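Local coordinates for DNA mismatch repair protein MutS (Thermus aquaticus, PDB 1EWQ) that takes part in DNA mismatch repair, binding mismatched DNA and hydrolysing ATP weakly, at residues Y404-H415 / L491-V502. Numbering follows the deposited sequence.
Sequences YDPDLDALRAAH and LEALIRRREEEV
Arg498 meets Asp405 in a salt bridge, its NH1 2.6 Å from Asp405 OD2, the carboxylate and guanidinium planes turned 58° apart. With chi1 at 163°, Arg498 CG lies roughly opposite its own backbone N and 3.5 Å from Leu408 CB. Bends at chi2 and chi3 then carry the guanidinium to Asp405 and bring NH2 to Glu501 OE1, 2.9 Å away; Glu505 is a further acidic partner. Asp405 suits the N-cap, where its OD1, less certainly placed, accepts from Leu408 N. A methionine here in place of Arg498 would probably leave Asp405 and Glu501 without their shared cation. At the flank, Arg412 NH2 makes a weak, 3.5 Å salt bridge to Glu499 OE2, which accepts more firmly from the backbone of Leu399 and Ile400. Farther toward His415 and Leu491, the side chains interlock knobs-into-holes: Leu411 sits among Leu491, Leu494, Ile495 and Arg498, and Ile495 enters the reciprocal hole, its CG1 3.6 Å from Leu411 CB. Small Ala414 admits Leu491 CD1 tightly, at 3.4 Å from its CB. Segments 406-415 and 491-502 run nearly antiparallel (155°, axes 9.3 Å apart) on helices 406-433 and 479-511 of MutS domain III, joined through the four-stranded antiparallel sheet, with the loop at Ile400 covering Leu408 and Val502.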
loop_
_atom_site.group_PDB
_atom_site.type_symbol
_atom_site.label_atom_id
_atom_site.label_comp_id
_atom_site.label_asym_id
_atom_site.label_seq_id
_atom_site.Cartn_x
_atom_site.Cartn_y
_atom_site.Cartn_z
ATOM N N TYR C 404 -49.660 5.172 -12.896
ATOM C CA TYR C 404 -49.602 4.034 -11.988
ATOM C C TYR C 404 -50.453 4.275 -10.744
ATOM O O TYR C 404 -51.354 3.491 -10.432
ATOM C CB TYR C 404 -48.155 3.744 -11.565
ATOM C CG TYR C 404 -48.031 2.507 -10.700
ATOM C CD1 TYR C 404 -48.164 1.230 -11.247
ATOM C CD2 TYR C 404 -47.856 2.614 -9.324
ATOM C CE1 TYR C 404 -48.130 0.093 -10.444
ATOM C CE2 TYR C 404 -47.825 1.486 -8.513
ATOM C CZ TYR C 404 -47.963 0.232 -9.078
ATOM O OH TYR C 404 -47.943 -0.873 -8.267
ATOM N N ASP C 405 -50.159 5.357 -10.033
ATOM C CA ASP C 405 -50.890 5.692 -8.818
ATOM C C ASP C 405 -51.710 6.964 -9.022
ATOM O O ASP C 405 -51.154 8.046 -9.193
ATOM C CB ASP C 405 -49.908 5.872 -7.667
ATOM C CG ASP C 405 -50.593 6.218 -6.364
ATOM O OD1 ASP C 405 -50.479 7.380 -5.925
ATOM O OD2 ASP C 405 -51.246 5.327 -5.779
ATOM N N PRO C 406 -53.050 6.845 -8.990
ATOM C CA PRO C 406 -53.960 7.983 -9.180
ATOM C C PRO C 406 -53.716 9.185 -8.271
ATOM O O PRO C 406 -53.776 10.326 -8.724
ATOM C CB PRO C 406 -55.346 7.358 -8.996
ATOM C CG PRO C 406 -55.083 6.177 -8.105
ATOM C CD PRO C 406 -53.792 5.622 -8.635
ATOM N N ASP C 407 -53.441 8.935 -6.996
ATOM C CA ASP C 407 -53.167 10.009 -6.039
ATOM C C ASP C 407 -52.001 10.839 -6.592
ATOM O O ASP C 407 -52.086 12.071 -6.693
ATOM C CB ASP C 407 -52.781 9.406 -4.682
ATOM C CG ASP C 407 -52.739 10.439 -3.554
ATOM O OD1 ASP C 407 -52.257 11.571 -3.785
ATOM O OD2 ASP C 407 -53.176 10.104 -2.427
ATOM N N LEU C 408 -50.923 10.144 -6.962
ATOM C CA LEU C 408 -49.717 10.765 -7.519
ATOM C C LEU C 408 -49.975 11.492 -8.842
ATOM O O LEU C 408 -49.515 12.619 -9.040
ATOM C CB LEU C 408 -48.625 9.701 -7.718
ATOM C CG LEU C 408 -47.278 10.103 -8.337
ATOM C CD1 LEU C 408 -46.638 11.241 -7.543
ATOM C CD2 LEU C 408 -46.355 8.881 -8.356
ATOM N N ASP C 409 -50.707 10.852 -9.748
ATOM C CA ASP C 409 -51.006 11.478 -11.033
ATOM C C ASP C 409 -51.856 12.738 -10.851
ATOM O O ASP C 409 -51.678 13.727 -11.562
ATOM C CB ASP C 409 -51.718 10.486 -11.948
ATOM C CG ASP C 409 -50.800 9.379 -12.411
ATOM O OD1 ASP C 409 -49.744 9.695 -12.987
ATOM O OD2 ASP C 409 -51.123 8.200 -12.203
ATOM N N ALA C 410 -52.780 12.701 -9.897
ATOM C CA ALA C 410 -53.617 13.862 -9.634
ATOM C C ALA C 410 -52.672 14.971 -9.189
ATOM O O ALA C 410 -52.792 16.114 -9.620
ATOM C CB ALA C 410 -54.628 13.552 -8.523
ATOM N N LEU C 411 -51.720 14.604 -8.333
ATOM C CA LEU C 411 -50.747 15.546 -7.806
ATOM C C LEU C 411 -49.835 16.125 -8.886
ATOM O O LEU C 411 -49.569 17.329 -8.892
ATOM C CB LEU C 411 -49.908 14.877 -6.715
ATOM C CG LEU C 411 -50.627 14.521 -5.408
ATOM C CD1 LEU C 411 -49.707 13.691 -4.526
ATOM C CD2 LEU C 411 -51.049 15.795 -4.681
ATOM N N ARG C 412 -49.357 15.276 -9.793
ATOM C CA ARG C 412 -48.476 15.738 -10.867
ATOM C C ARG C 412 -49.223 16.637 -11.847
ATOM O O ARG C 412 -48.688 17.643 -12.313
ATOM C CB ARG C 412 -47.872 14.555 -11.631
ATOM C CG ARG C 412 -46.845 13.728 -10.859
ATOM C CD ARG C 412 -45.630 13.451 -11.751
ATOM N NE ARG C 412 -44.813 12.320 -11.316
ATOM C CZ ARG C 412 -45.212 11.052 -11.345
ATOM N NH1 ARG C 412 -46.428 10.744 -11.787
ATOM N NH2 ARG C 412 -44.390 10.088 -10.943
ATOM N N ALA C 413 -50.458 16.264 -12.160
ATOM C CA ALA C 413 -51.287 17.034 -13.081
ATOM C C ALA C 413 -51.398 18.476 -12.611
ATOM O O ALA C 413 -51.163 19.409 -13.375
ATOM C CB ALA C 413 -52.676 16.407 -13.175
ATOM N N ALA C 414 -51.756 18.642 -11.343
ATOM C CA ALA C 414 -51.910 19.957 -10.744
ATOM C C ALA C 414 -50.588 20.720 -10.716
ATOM O O ALA C 414 -50.577 21.954 -10.732
ATOM C CB ALA C 414 -52.470 19.823 -9.331
ATOM N N HIS C 415 -49.475 19.991 -10.671
ATOM C CA HIS C 415 -48.163 20.629 -10.650
ATOM C C HIS C 415 -47.837 21.184 -12.037
ATOM O O HIS C 415 -47.278 22.271 -12.160
ATOM C CB HIS C 415 -47.070 19.638 -10.238
ATOM C CG HIS C 415 -45.703 20.244 -10.191
ATOM N ND1 HIS C 415 -45.281 21.052 -9.157
ATOM C CD2 HIS C 415 -44.683 20.207 -11.078
ATOM C CE1 HIS C 415 -44.061 21.489 -9.411
ATOM N NE2 HIS C 415 -43.675 20.990 -10.570
ATOM N N LEU C 491 -47.903 21.267 -3.760
ATOM C CA LEU C 491 -47.985 20.110 -4.629
ATOM C C LEU C 491 -46.677 19.333 -4.591
ATOM O O LEU C 491 -46.675 18.123 -4.398
ATOM C CB LEU C 491 -48.300 20.541 -6.059
ATOM C CG LEU C 491 -49.716 21.082 -6.238
ATOM C CD1 LEU C 491 -49.958 21.463 -7.687
ATOM C CD2 LEU C 491 -50.710 20.018 -5.792
ATOM N N GLU C 492 -45.566 20.039 -4.758
ATOM C CA GLU C 492 -44.258 19.406 -4.743
ATOM C C GLU C 492 -44.027 18.618 -3.456
ATOM O O GLU C 492 -43.487 17.515 -3.489
ATOM C CB GLU C 492 -43.165 20.466 -4.948
ATOM C CG GLU C 492 -43.085 20.952 -6.399
ATOM C CD GLU C 492 -42.125 22.117 -6.612
ATOM O OE1 GLU C 492 -41.283 22.391 -5.734
ATOM O OE2 GLU C 492 -42.207 22.753 -7.678
ATOM N N ALA C 493 -44.449 19.177 -2.328
ATOM C CA ALA C 493 -44.289 18.502 -1.045
ATOM C C ALA C 493 -45.172 17.252 -0.969
ATOM O O ALA C 493 -44.759 16.218 -0.437
ATOM C CB ALA C 493 -44.629 19.452 0.088
ATOM N N LEU C 494 -46.388 17.347 -1.500
ATOM C CA LEU C 494 -47.299 16.213 -1.487
ATOM C C LEU C 494 -46.811 15.132 -2.431
ATOM O O LEU C 494 -46.969 13.942 -2.156
ATOM C CB LEU C 494 -48.713 16.635 -1.895
ATOM C CG LEU C 494 -49.597 17.273 -0.823
ATOM C CD1 LEU C 494 -51.013 17.396 -1.367
ATOM C CD2 LEU C 494 -49.598 16.418 0.444
ATOM N N ILE C 495 -46.225 15.546 -3.548
ATOM C CA ILE C 495 -45.721 14.592 -4.524
ATOM C C ILE C 495 -44.581 13.747 -3.943
ATOM O O ILE C 495 -44.565 12.529 -4.114
ATOM C CB ILE C 495 -45.256 15.311 -5.797
ATOM C CG1 ILE C 495 -46.470 15.910 -6.515
ATOM C CG2 ILE C 495 -44.522 14.338 -6.708
ATOM C CD1 ILE C 495 -46.124 16.763 -7.720
ATOM N N ARG C 496 -43.638 14.377 -3.246
ATOM C CA ARG C 496 -42.539 13.620 -2.649
ATOM C C ARG C 496 -43.093 12.581 -1.682
ATOM O O ARG C 496 -42.606 11.456 -1.632
ATOM C CB ARG C 496 -41.567 14.530 -1.893
ATOM C CG ARG C 496 -40.695 15.406 -2.771
ATOM C CD ARG C 496 -39.657 16.143 -1.929
ATOM N NE ARG C 496 -39.529 17.542 -2.326
ATOM C CZ ARG C 496 -40.371 18.507 -1.967
ATOM N NH1 ARG C 496 -41.409 18.234 -1.192
ATOM N NH2 ARG C 496 -40.175 19.745 -2.389
ATOM N N ARG C 497 -44.112 12.965 -0.916
ATOM C CA ARG C 497 -44.729 12.058 0.044
ATOM C C ARG C 497 -45.353 10.850 -0.632
ATOM O O ARG C 497 -44.922 9.717 -0.419
ATOM C CB ARG C 497 -45.817 12.760 0.865
ATOM C CG ARG C 497 -46.460 11.798 1.861
ATOM C CD ARG C 497 -47.545 12.406 2.725
ATOM N NE ARG C 497 -47.901 11.472 3.793
ATOM C CZ ARG C 497 -48.810 11.708 4.738
ATOM N NH1 ARG C 497 -49.471 12.857 4.750
ATOM N NH2 ARG C 497 -49.044 10.801 5.683
ATOM N N ARG C 498 -46.382 11.099 -1.434
ATOM C CA ARG C 498 -47.082 10.037 -2.147
ATOM C C ARG C 498 -46.129 9.134 -2.922
ATOM O O ARG C 498 -46.283 7.916 -2.918
ATOM C CB ARG C 498 -48.111 10.639 -3.110
ATOM C CG ARG C 498 -48.620 9.683 -4.191
ATOM C CD ARG C 498 -49.763 8.783 -3.719
ATOM N NE ARG C 498 -49.435 7.950 -2.568
ATOM C CZ ARG C 498 -49.833 6.689 -2.422
ATOM N NH1 ARG C 498 -50.571 6.108 -3.353
ATOM N NH2 ARG C 498 -49.497 6.008 -1.339
ATOM N N GLU C 499 -45.145 9.730 -3.585
ATOM C CA GLU C 499 -44.207 8.937 -4.366
ATOM C C GLU C 499 -43.353 8.020 -3.490
ATOM O O GLU C 499 -43.025 6.912 -3.897
ATOM C CB GLU C 499 -43.324 9.841 -5.227
ATOM C CG GLU C 499 -42.483 9.066 -6.232
ATOM C CD GLU C 499 -41.976 9.937 -7.362
ATOM O OE1 GLU C 499 -41.546 11.079 -7.080
ATOM O OE2 GLU C 499 -41.994 9.474 -8.525
ATOM N N GLU C 500 -42.994 8.469 -2.292
ATOM C CA GLU C 500 -42.220 7.616 -1.405
ATOM C C GLU C 500 -43.141 6.500 -0.911
ATOM O O GLU C 500 -42.717 5.350 -0.768
ATOM C CB GLU C 500 -41.679 8.389 -0.202
ATOM C CG GLU C 500 -40.669 7.570 0.603
ATOM C CD GLU C 500 -40.172 8.278 1.848
ATOM O OE1 GLU C 500 -40.877 8.233 2.882
ATOM O OE2 GLU C 500 -39.075 8.883 1.797
ATOM N N GLU C 501 -44.405 6.841 -0.650
ATOM C CA GLU C 501 -45.375 5.851 -0.185
ATOM C C GLU C 501 -45.534 4.758 -1.247
ATOM O O GLU C 501 -45.576 3.574 -0.926
ATOM C CB GLU C 501 -46.748 6.493 0.088
ATOM C CG GLU C 501 -46.736 7.667 1.069
ATOM C CD GLU C 501 -48.135 8.224 1.365
ATOM O OE1 GLU C 501 -48.973 8.300 0.440
ATOM O OE2 GLU C 501 -48.391 8.601 2.526
ATOM N N VAL C 502 -45.619 5.159 -2.510
ATOM C CA VAL C 502 -45.773 4.192 -3.590
ATOM C C VAL C 502 -44.528 3.319 -3.710
ATOM O O VAL C 502 -44.630 2.113 -3.921
ATOM C CB VAL C 502 -46.046 4.889 -4.934
ATOM C CG1 VAL C 502 -46.113 3.862 -6.052
ATOM C CG2 VAL C 502 -47.365 5.661 -4.854
#